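PDB 2VF7: excinuclease ABC, subunit A. from Deinococcus radiodurans, which binds DNA and ATP as a zinc-containing ABC ATPase of the UvrA family, and probably takes part in recognising damaged DNA for excision repair. Local coordinates for residues Pro493-Arg497 with Ala797-Trp801; Pro822-Ala826 with Leu837-Leu841; Gly55-Glu60 with Val82-Ile88. The protein carries 1 engineered substitution. All coordinates share one frame; numbering follows the deposited sequence.

Interaction 1: Pro493-Arg497 with Ala797-Trp801; sequences PHTPR and AASDW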
ATOM      1  N   PRO A 493      20.814  46.556  21.732  1.00 75.26           N
ATOM      2  CA  PRO A 493      21.887  45.678  22.241  1.00 74.56           C
ATOM      3  C   PRO A 493      21.750  45.123  23.670  1.00 73.85           C
ATOM      4  O   PRO A 493      20.962  45.626  24.477  1.00 73.64           O
ATOM      5  CB  PRO A 493      23.135  46.554  22.124  1.00 74.58           C
ATOM      6  CG  PRO A 493      22.843  47.435  20.983  1.00 75.01           C
ATOM      7  CD  PRO A 493      21.376  47.735  21.045  1.00 75.05           C
ATOM      8  N   HIS A 494      22.536  44.084  23.952  1.00 72.95           N
ATOM      9  CA  HIS A 494      22.531  43.396  25.242  1.00 72.05           C
ATOM     10  C   HIS A 494      23.908  43.456  25.919  1.00 70.99           C
ATOM     11  O   HIS A 494      24.902  42.998  25.342  1.00 71.12           O
ATOM     12  CB  HIS A 494      22.092  41.936  25.055  1.00 72.26           C
ATOM     13  CG  HIS A 494      22.304  41.082  26.266  1.00 72.80           C
ATOM     14  ND1 HIS A 494      21.399  41.026  27.306  1.00 73.25           N
ATOM     15  CD2 HIS A 494      23.323  40.258  26.607  1.00 72.78           C
ATOM     16  CE1 HIS A 494      21.851  40.201  28.234  1.00 73.20           C
ATOM     17  NE2 HIS A 494      23.017  39.722  27.835  1.00 72.98           N
ATOM     18  N   THR A 495      23.957  44.016  27.133  1.00 69.34           N
ATOM     19  CA  THR A 495      25.201  44.073  27.912  1.00 67.78           C
ATOM     20  C   THR A 495      25.440  42.737  28.627  1.00 66.70           C
ATOM     21  O   THR A 495      24.565  42.262  29.359  1.00 66.64           O
ATOM     22  CB  THR A 495      25.207  45.246  28.944  1.00 67.95           C
ATOM     23  OG1 THR A 495      24.660  46.426  28.346  1.00 67.95           O
ATOM     24  CG2 THR A 495      26.630  45.551  29.439  1.00 67.05           C
ATOM     25  N   PRO A 496      26.615  42.116  28.402  1.00 65.55           N
ATOM     26  CA  PRO A 496      26.924  40.836  29.034  1.00 64.88           C
ATOM     27  C   PRO A 496      26.977  40.921  30.559  1.00 64.30           C
ATOM     28  O   PRO A 496      27.595  41.829  31.124  1.00 63.76           O
ATOM     29  CB  PRO A 496      28.308  40.486  28.469  1.00 64.74           C
ATOM     30  CG  PRO A 496      28.434  41.284  27.241  1.00 64.94           C
ATOM     31  CD  PRO A 496      27.711  42.555  27.524  1.00 65.46           C
ATOM     32  N   ARG A 497      26.312  39.974  31.206  1.00 63.59           N
ATOM     33  CA  ARG A 497      26.323  39.880  32.654  1.00 63.02           C
ATOM     34  C   ARG A 497      27.556  39.123  33.123  1.00 62.34           C
ATOM     35  O   ARG A 497      28.039  38.223  32.437  1.00 62.25           O
ATOM     36  CB  ARG A 497      25.066  39.172  33.142  1.00 63.31           C
ATOM     37  CG  ARG A 497      23.774  39.866  32.780  1.00 63.99           C
ATOM     38  CD  ARG A 497      22.624  39.047  33.312  1.00 67.36           C
ATOM     39  NE  ARG A 497      21.331  39.602  32.930  1.00 70.15           N
ATOM     40  CZ  ARG A 497      20.665  39.280  31.825  1.00 70.53           C
ATOM     41  NH1 ARG A 497      21.155  38.392  30.960  1.00 70.65           N
ATOM     42  NH2 ARG A 497      19.501  39.859  31.585  1.00 71.47           N
ATOM     43  N   ALA A 797      23.860  36.715  19.640  1.00 53.68           N
ATOM     44  CA  ALA A 797      24.179  38.116  19.820  1.00 52.95           C
ATOM     45  C   ALA A 797      23.644  38.705  21.139  1.00 52.87           C
ATOM     46  O   ALA A 797      24.082  39.771  21.567  1.00 52.93           O
ATOM     47  CB  ALA A 797      23.667  38.908  18.629  1.00 52.51           C
ATOM     48  N   ALA A 798      22.692  38.027  21.775  1.00 52.99           N
ATOM     49  CA  ALA A 798      22.177  38.477  23.074  1.00 52.56           C
ATOM     50  C   ALA A 798      22.545  37.552  24.242  1.00 52.57           C
ATOM     51  O   ALA A 798      21.998  37.678  25.340  1.00 53.19           O
ATOM     52  CB  ALA A 798      20.682  38.697  23.008  1.00 52.51           C
ATOM     53  N   SER A 799      23.490  36.639  24.019  1.00 52.19           N
ATOM     54  CA  SER A 799      24.078  35.849  25.103  1.00 51.67           C
ATOM     55  C   SER A 799      24.957  36.728  25.980  1.00 51.06           C
ATOM     56  O   SER A 799      25.159  37.904  25.667  1.00 51.58           O
ATOM     57  CB  SER A 799      24.910  34.718  24.524  1.00 51.56           C
ATOM     58  OG  SER A 799      24.088  33.907  23.715  1.00 53.72           O
ATOM     59  N   ASP A 800      25.466  36.158  27.077  1.00 50.11           N
ATOM     60  CA  ASP A 800      26.478  36.815  27.934  1.00 48.95           C
ATOM     61  C   ASP A 800      27.892  36.276  27.685  1.00 48.22           C
ATOM     62  O   ASP A 800      28.881  36.959  27.975  1.00 48.07           O
ATOM     63  CB  ASP A 800      26.125  36.642  29.410  1.00 48.47           C
ATOM     64  CG  ASP A 800      24.758  37.194  29.757  1.00 48.78           C
ATOM     65  OD1 ASP A 800      24.604  38.429  29.673  1.00 50.53           O
ATOM     66  OD2 ASP A 800      23.842  36.413  30.113  1.00 46.20           O
ATOM     67  N   TRP A 801      27.964  35.046  27.166  1.00 47.57           N
ATOM     68  CA  TRP A 801      29.212  34.348  26.828  1.00 47.11           C
ATOM     69  C   TRP A 801      28.990  33.457  25.587  1.00 47.65           C
ATOM     70  O   TRP A 801      27.839  33.172  25.241  1.00 47.73           O
ATOM     71  CB  TRP A 801      29.669  33.512  28.024  1.00 46.29           C
ATOM     72  CG  TRP A 801      31.088  33.027  27.956  1.00 44.96           C
ATOM     73  CD1 TRP A 801      31.503  31.787  27.574  1.00 43.11           C
ATOM     74  CD2 TRP A 801      32.277  33.766  28.283  1.00 45.00           C
ATOM     75  NE1 TRP A 801      32.858  31.697  27.637  1.00 43.94           N
ATOM     76  CE2 TRP A 801      33.372  32.896  28.074  1.00 45.36           C
ATOM     77  CE3 TRP A 801      32.525  35.073  28.739  1.00 44.82           C
ATOM     78  CZ2 TRP A 801      34.705  33.294  28.293  1.00 44.77           C
ATOM     79  CZ3 TRP A 801      33.852  35.467  28.965  1.00 44.14           C
ATOM     80  CH2 TRP A 801      34.921  34.582  28.731  1.00 44.46           C
TER
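A histidine-carboxylate hydrogen bond between His494 and Asp800 joins the loop ahead of strand 502-510 to the loop that leads into strand 801-805, and illustrates how one aspartate oxygen can tie two distant pieces of chain together. With CG anti to the backbone N (chi1 169°), the imidazole of His494 reaches over Ala798 and offers NE2, in the plane of the ring, to OD1 of Asp800 at 2.8 Å. Backbone N of Arg497 approaches the same OD1, also at 2.8 Å, from the opposite face of the carboxylate, so the oxygen is gripped between two donors. One face of the ring rests on Ala798 O, while CD2 lies 3.1 Å from Ser799 O at the ring edge. The extended side chain of Arg497 crosses the carboxylate at a slant and brings NH1 to within 3.4 Å of OD2, a salt bridge with a weak hydrogen bond, the guanidinium and carboxylate planes 75° apart. OD2 also accepts a hydrogen bond from Met525 N, which helps to fix the buried group. Replacing His494 by an alanine would probably leave OD1 without one of its two donors and open a gap above Ala798. Lying away from the annotated sites, the histidine-carboxylate pair belongs to the ABC-type nucleotide-binding fold, at the start of adjacent parallel strands 525-529 and 801-805.

Interaction 2: Pro822-Ala826 with Leu837-Leu841; sequences PAEVA and LRAAL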
ATOM      1  N   PRO A 822      29.905  37.810  23.139  1.00 48.42           N
ATOM      2  CA  PRO A 822      29.677  37.839  21.687  1.00 48.20           C
ATOM      3  C   PRO A 822      30.596  38.811  20.936  1.00 48.47           C
ATOM      4  O   PRO A 822      31.191  38.437  19.921  1.00 47.79           O
ATOM      5  CB  PRO A 822      28.205  38.259  21.569  1.00 48.73           C
ATOM      6  CG  PRO A 822      27.586  37.904  22.879  1.00 47.73           C
ATOM      7  CD  PRO A 822      28.663  38.047  23.902  1.00 48.29           C
ATOM      8  N   ALA A 823      30.717  40.036  21.457  1.00 49.07           N
ATOM      9  CA  ALA A 823      31.610  41.086  20.940  1.00 49.14           C
ATOM     10  C   ALA A 823      33.090  40.692  20.876  1.00 49.79           C
ATOM     11  O   ALA A 823      33.796  41.065  19.926  1.00 49.95           O
ATOM     12  CB  ALA A 823      31.456  42.359  21.781  1.00 49.07           C
ATOM     13  N   GLU A 824      33.567  39.989  21.905  1.00 50.06           N
ATOM     14  CA  GLU A 824      34.926  39.444  21.915  1.00 50.30           C
ATOM     15  C   GLU A 824      35.093  38.406  20.797  1.00 50.12           C
ATOM     16  O   GLU A 824      35.976  38.538  19.954  1.00 50.43           O
ATOM     17  CB  GLU A 824      35.282  38.854  23.293  1.00 50.06           C
ATOM     18  CG  GLU A 824      35.833  39.888  24.301  1.00 50.75           C
ATOM     19  CD  GLU A 824      35.945  39.370  25.763  1.00 51.25           C
ATOM     20  OE1 GLU A 824      35.724  38.165  26.011  1.00 51.78           O
ATOM     21  OE2 GLU A 824      36.260  40.181  26.673  1.00 52.26           O
ATOM     22  N   VAL A 825      34.218  37.408  20.787  1.00 49.87           N
ATOM     23  CA  VAL A 825      34.206  36.325  19.787  1.00 49.95           C
ATOM     24  C   VAL A 825      33.958  36.756  18.329  1.00 50.00           C
ATOM     25  O   VAL A 825      34.295  36.024  17.404  1.00 50.09           O
ATOM     26  CB  VAL A 825      33.179  35.222  20.187  1.00 49.49           C
ATOM     27  CG1 VAL A 825      33.094  34.125  19.133  1.00 49.18           C
ATOM     28  CG2 VAL A 825      33.563  34.615  21.522  1.00 48.73           C
ATOM     29  N   ALA A 826      33.370  37.936  18.137  1.00 50.38           N
ATOM     30  CA  ALA A 826      33.041  38.467  16.816  1.00 50.31           C
ATOM     31  C   ALA A 826      34.285  38.941  16.095  1.00 50.85           C
ATOM     32  O   ALA A 826      34.231  39.259  14.909  1.00 51.19           O
ATOM     33  CB  ALA A 826      32.066  39.612  16.942  1.00 49.75           C
ATOM     34  N   LEU A 837      28.563  36.491  13.319  1.00 50.06           N
ATOM     35  CA  LEU A 837      28.235  37.080  14.613  1.00 49.62           C
ATOM     36  C   LEU A 837      28.396  38.596  14.508  1.00 49.68           C
ATOM     37  O   LEU A 837      27.538  39.342  14.960  1.00 49.76           O
ATOM     38  CB  LEU A 837      29.139  36.524  15.721  1.00 49.32           C
ATOM     39  CG  LEU A 837      28.571  36.175  17.112  1.00 48.39           C
ATOM     40  CD1 LEU A 837      29.687  36.068  18.110  1.00 41.84           C
ATOM     41  CD2 LEU A 837      27.493  37.125  17.637  1.00 47.27           C
ATOM     42  N   ARG A 838      29.492  39.028  13.892  1.00 49.57           N
ATOM     43  CA  ARG A 838      29.798  40.448  13.661  1.00 50.15           C
ATOM     44  C   ARG A 838      28.715  41.199  12.860  1.00 50.65           C
ATOM     45  O   ARG A 838      28.330  42.299  13.229  1.00 50.77           O
ATOM     46  CB  ARG A 838      31.156  40.548  12.977  1.00 49.38           C
ATOM     47  CG  ARG A 838      31.771  41.915  12.900  1.00 49.39           C
ATOM     48  CD  ARG A 838      32.938  41.896  11.889  1.00 47.84           C
ATOM     49  NE  ARG A 838      33.909  40.838  12.197  1.00 46.49           N
ATOM     50  CZ  ARG A 838      34.525  40.079  11.294  1.00 45.12           C
ATOM     51  NH1 ARG A 838      34.286  40.240   9.995  1.00 40.18           N
ATOM     52  NH2 ARG A 838      35.403  39.161  11.708  1.00 44.10           N
ATOM     53  N   ALA A 839      28.229  40.603  11.770  1.00 51.77           N
ATOM     54  CA  ALA A 839      27.104  41.152  11.003  1.00 52.34           C
ATOM     55  C   ALA A 839      25.821  41.299  11.840  1.00 52.91           C
ATOM     56  O   ALA A 839      25.069  42.264  11.663  1.00 52.93           O
ATOM     57  CB  ALA A 839      26.844  40.305   9.764  1.00 52.16           C
ATOM     58  N   ALA A 840      25.589  40.332  12.735  1.00 53.72           N
ATOM     59  CA  ALA A 840      24.493  40.323  13.724  1.00 54.41           C
ATOM     60  C   ALA A 840      24.604  41.407  14.791  1.00 55.36           C
ATOM     61  O   ALA A 840      23.600  41.920  15.276  1.00 55.15           O
ATOM     62  CB  ALA A 840      24.437  38.980  14.403  1.00 54.04           C
ATOM     63  N   LEU A 841      25.835  41.744  15.165  1.00 56.99           N
ATOM     64  CA  LEU A 841      26.081  42.713  16.219  1.00 58.07           C
ATOM     65  C   LEU A 841      26.017  44.138  15.701  1.00 59.37           C
ATOM     66  O   LEU A 841      26.591  44.478  14.654  1.00 59.60           O
ATOM     67  CB  LEU A 841      27.420  42.442  16.910  1.00 58.12           C
ATOM     68  CG  LEU A 841      27.508  41.253  17.871  1.00 57.44           C
ATOM     69  CD1 LEU A 841      28.918  40.749  17.926  1.00 57.24           C
ATOM     70  CD2 LEU A 841      27.047  41.639  19.258  1.00 58.18           C
TER
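One bend in the side chain of Arg838, at chi3 (-54°), turns its guanidinium toward Ala826, after CG has left anti to the backbone N (chi1 -168°). NE thereby reaches Ala826 O at 3.2 Å, nearly along the C=O axis and with the oxygen somewhat tilted from the guanidinium plane. NH2 adds a weak second bond to the same oxygen at 3.4 Å, so that the edge of the guanidinium straddles one backbone acceptor. Leu837 presents its side chain through a chi1 of -139°, away from the usual staggered values, and its two methyls divide the work. CD1 sits against Pro822 O at 3.3 Å and meets CG1 of Val825, whereas CD2 lies 4.2 Å from Pro822 CB. One turn later, Leu841 sends CD1 to Ala826 CB at 3.5 Å, a pair closer than ordinary van der Waals contact. The small methyl of Ala826 thus lets the two short segments pack closely. Its CB faces the two leucines while its carbonyl turns to the arginine, so a single residue serves both the apolar and the polar part of the contact. The two short helices, 822-825 and 834-840, lie close to the C-terminus. Beneath them, Pro822 and Val825 lie on Val802 of strand 801-805, while Leu837 packs on Val796 and Ala840 on Met793, both of helix 793-796.

Interaction 3: Gly55-Glu60 with Val82-Ile88; sequences GTLYAE and VPDVDAI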
ATOM      1  N   GLY A  55      -0.749  20.540   5.170  1.00 51.21           N
ATOM      2  CA  GLY A  55      -2.113  20.143   5.508  1.00 51.55           C
ATOM      3  C   GLY A  55      -3.071  20.200   4.333  1.00 51.81           C
ATOM      4  O   GLY A  55      -4.060  19.441   4.272  1.00 51.91           O
ATOM      5  N   THR A  56      -2.760  21.084   3.390  1.00 51.53           N
ATOM      6  CA  THR A  56      -3.626  21.353   2.243  1.00 51.60           C
ATOM      7  C   THR A  56      -2.973  20.905   0.929  1.00 51.50           C
ATOM      8  O   THR A  56      -3.489  20.009   0.255  1.00 51.50           O
ATOM      9  CB  THR A  56      -4.017  22.850   2.202  1.00 51.40           C
ATOM     10  OG1 THR A  56      -4.756  23.169   3.383  1.00 51.89           O
ATOM     11  CG2 THR A  56      -4.877  23.166   1.001  1.00 50.66           C
ATOM     12  N   LEU A  57      -1.832  21.503   0.589  1.00 51.82           N
ATOM     13  CA  LEU A  57      -1.212  21.286  -0.739  1.00 52.02           C
ATOM     14  C   LEU A  57      -0.651  19.884  -0.899  1.00 52.89           C
ATOM     15  O   LEU A  57      -1.105  19.135  -1.767  1.00 53.21           O
ATOM     16  CB  LEU A  57      -0.167  22.370  -1.064  1.00 51.02           C
ATOM     17  CG  LEU A  57      -0.716  23.714  -1.564  1.00 49.78           C
ATOM     18  CD1 LEU A  57       0.295  24.838  -1.447  1.00 47.76           C
ATOM     19  CD2 LEU A  57      -1.134  23.607  -3.003  1.00 48.82           C
ATOM     20  N   TYR A  58       0.312  19.516  -0.057  1.00 53.56           N
ATOM     21  CA  TYR A  58       0.855  18.162  -0.081  1.00 54.58           C
ATOM     22  C   TYR A  58      -0.244  17.109   0.058  1.00 54.77           C
ATOM     23  O   TYR A  58      -0.340  16.187  -0.758  1.00 55.43           O
ATOM     24  CB  TYR A  58       1.953  17.995   0.994  1.00 55.35           C
ATOM     25  CG  TYR A  58       2.348  16.565   1.277  1.00 56.35           C
ATOM     26  CD1 TYR A  58       3.135  15.841   0.374  1.00 55.96           C
ATOM     27  CD2 TYR A  58       1.947  15.931   2.460  1.00 57.47           C
ATOM     28  CE1 TYR A  58       3.497  14.524   0.632  1.00 55.79           C
ATOM     29  CE2 TYR A  58       2.303  14.595   2.730  1.00 56.22           C
ATOM     30  CZ  TYR A  58       3.082  13.907   1.801  1.00 56.80           C
ATOM     31  OH  TYR A  58       3.451  12.599   2.048  1.00 58.05           O
ATOM     32  N   ALA A  59      -1.099  17.272   1.061  1.00 54.96           N
ATOM     33  CA  ALA A  59      -2.134  16.291   1.376  1.00 54.84           C
ATOM     34  C   ALA A  59      -3.171  16.038   0.269  1.00 55.00           C
ATOM     35  O   ALA A  59      -3.546  14.883   0.021  1.00 55.20           O
ATOM     36  CB  ALA A  59      -2.817  16.644   2.681  1.00 54.59           C
ATOM     37  N   GLU A  60      -3.651  17.090  -0.380  1.00 55.09           N
ATOM     38  CA  GLU A  60      -4.564  16.912  -1.522  1.00 56.03           C
ATOM     39  C   GLU A  60      -3.842  16.271  -2.725  1.00 56.11           C
ATOM     40  O   GLU A  60      -4.355  15.353  -3.346  1.00 56.67           O
ATOM     41  CB  GLU A  60      -5.235  18.247  -1.882  1.00 56.18           C
ATOM     42  CG  GLU A  60      -6.229  18.226  -3.058  1.00 57.40           C
ATOM     43  CD  GLU A  60      -7.552  17.536  -2.741  1.00 59.25           C
ATOM     44  OE1 GLU A  60      -7.777  17.155  -1.569  1.00 58.98           O
ATOM     45  OE2 GLU A  60      -8.360  17.358  -3.682  1.00 58.61           O
ATOM     46  N   VAL A  82      -9.880  14.110   4.841  1.00 63.37           N
ATOM     47  CA  VAL A  82      -9.576  14.865   3.627  1.00 62.64           C
ATOM     48  C   VAL A  82      -9.195  16.310   3.995  1.00 61.70           C
ATOM     49  O   VAL A  82      -9.664  16.820   5.018  1.00 61.56           O
ATOM     50  CB  VAL A  82     -10.795  14.907   2.680  1.00 62.88           C
ATOM     51  CG1 VAL A  82     -10.341  14.821   1.258  1.00 62.91           C
ATOM     52  CG2 VAL A  82     -11.741  13.762   2.965  1.00 63.47           C
ATOM     53  N   PRO A  83      -8.329  16.973   3.188  1.00 60.68           N
ATOM     54  CA  PRO A  83      -8.155  18.407   3.455  1.00 59.70           C
ATOM     55  C   PRO A  83      -9.456  19.181   3.212  1.00 58.90           C
ATOM     56  O   PRO A  83     -10.249  18.811   2.345  1.00 58.47           O
ATOM     57  CB  PRO A  83      -7.076  18.824   2.452  1.00 59.62           C
ATOM     58  CG  PRO A  83      -6.398  17.548   2.057  1.00 59.84           C
ATOM     59  CD  PRO A  83      -7.470  16.522   2.074  1.00 60.74           C
ATOM     60  N   ASP A  84      -9.680  20.224   4.006  1.00 58.04           N
ATOM     61  CA  ASP A  84     -10.849  21.071   3.842  1.00 57.33           C
ATOM     62  C   ASP A  84     -10.513  22.142   2.822  1.00 56.96           C
ATOM     63  O   ASP A  84      -9.844  23.116   3.132  1.00 57.07           O
ATOM     64  CB  ASP A  84     -11.260  21.684   5.178  1.00 57.19           C
ATOM     65  CG  ASP A  84     -12.719  22.118   5.207  1.00 57.21           C
ATOM     66  OD1 ASP A  84     -13.294  22.412   4.135  1.00 57.56           O
ATOM     67  OD2 ASP A  84     -13.292  22.177   6.316  1.00 57.00           O
ATOM     68  N   VAL A  85     -10.958  21.937   1.590  1.00 56.70           N
ATOM     69  CA  VAL A  85     -10.623  22.840   0.478  1.00 56.70           C
ATOM     70  C   VAL A  85     -11.618  22.697  -0.700  1.00 56.68           C
ATOM     71  O   VAL A  85     -11.972  21.586  -1.091  1.00 56.38           O
ATOM     72  CB  VAL A  85      -9.125  22.663   0.049  1.00 56.36           C
ATOM     73  CG1 VAL A  85      -8.865  21.260  -0.507  1.00 56.75           C
ATOM     74  CG2 VAL A  85      -8.673  23.770  -0.902  1.00 55.69           C
ATOM     75  N   ASP A  86     -12.079  23.827  -1.241  1.00 57.03           N
ATOM     76  CA  ASP A  86     -13.034  23.821  -2.359  1.00 57.13           C
ATOM     77  C   ASP A  86     -12.444  23.287  -3.673  1.00 56.82           C
ATOM     78  O   ASP A  86     -13.036  22.416  -4.290  1.00 56.83           O
ATOM     79  CB  ASP A  86     -13.634  25.219  -2.589  1.00 57.04           C
ATOM     80  CG  ASP A  86     -14.640  25.602  -1.535  1.00 58.32           C
ATOM     81  OD1 ASP A  86     -15.225  24.671  -0.946  1.00 60.85           O
ATOM     82  OD2 ASP A  86     -14.854  26.823  -1.295  1.00 57.80           O
ATOM     83  N   ALA A  87     -11.299  23.828  -4.092  1.00 56.63           N
ATOM     84  CA  ALA A  87     -10.647  23.441  -5.352  1.00 56.60           C
ATOM     85  C   ALA A  87      -9.148  23.758  -5.355  1.00 56.50           C
ATOM     86  O   ALA A  87      -8.724  24.788  -4.822  1.00 56.67           O
ATOM     87  CB  ALA A  87     -11.318  24.145  -6.517  1.00 56.65           C
ATOM     88  N   ILE A  88      -8.354  22.856  -5.936  1.00 56.38           N
ATOM     89  CA  ILE A  88      -6.945  23.120  -6.284  1.00 55.45           C
ATOM     90  C   ILE A  88      -6.704  22.658  -7.719  1.00 55.21           C
ATOM     91  O   ILE A  88      -6.955  21.495  -8.049  1.00 55.53           O
ATOM     92  CB  ILE A  88      -5.915  22.406  -5.358  1.00 55.54           C
ATOM     93  CG1 ILE A  88      -6.175  22.695  -3.878  1.00 55.55           C
ATOM     94  CG2 ILE A  88      -4.503  22.860  -5.722  1.00 55.60           C
ATOM     95  CD1 ILE A  88      -5.335  21.856  -2.891  1.00 54.90           C
TER
HETATM   96  O   HOH W   1      -7.221  23.764   3.426  1.00 51.16           O
HETATM   97  O   HOH W   2     -10.141  17.377  -0.479  1.00 42.67           O
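Pro83 lies against one side of the Gly55-Glu60 part of helix 49-69, and its ring covers several residues of that turn. Its CB comes 3.6 Å from Gly55 O and its CG 3.7 Å from Ala59 CB, while CD faces OE1 of Glu60. Beside it, Ile88 pushes CD1 against the aliphatic stem of Glu60, 3.7 Å from CG, the two side chains sliding past each other in opposite directions. The same CD1 also touches CG2 of Thr56, and CG2 of Ile88 extends the apolar patch to Leu57. Glu60 fits between these partners because its chain bends at chi2 (72°), which lays the carboxylate over Pro83. The polar links between the segments pass through water. One water donates to Glu60 OE1 at 2.6 Å and, at 3.2 Å, to Pro83 O; another bridges OG1 of Thr56 and Asp84 O, donating to the latter at 2.7 Å. Further out, OG1 of Thr56 is bonded to Ser51 O. Arg64 forms a salt bridge with OE2 of Glu60 and also bonds Ile88 O, tying helix to strand a second time. Asp86 and Ala87 form a classic beta bulge opposite Arg19, and Arg22 forms salt bridges with Asp84 and Asp86. Helix 49-69 starts within the P-loop, whose residues Gly46 to Ser51 bind ADP, so this is the packing of a Walker A helix against the antiparallel sheet of an ABC ATPase domain.

Interactions 1 and 2 are neighbours in one ATPase unit, with centres about 10 Å apart, and touch where Ser799 and Ala797 meet Pro822 and Leu837. Both pack about strand 801-805, but with different chemistry: a buried carboxylate gathers donors in interaction 1, whereas interaction 2 is mainly leucine and alanine packing with an exposed arginine bonded to a backbone carbonyl. Interaction 3 lies about 45 Å from interaction 1, centre to centre, near the ADP bound by the first P-loop, and joins helix to sheet through apolar contact and bridging waters. All three are only partly buried. Together they illustrate that charge, methyl groups and water can each join separate parts of a single chain.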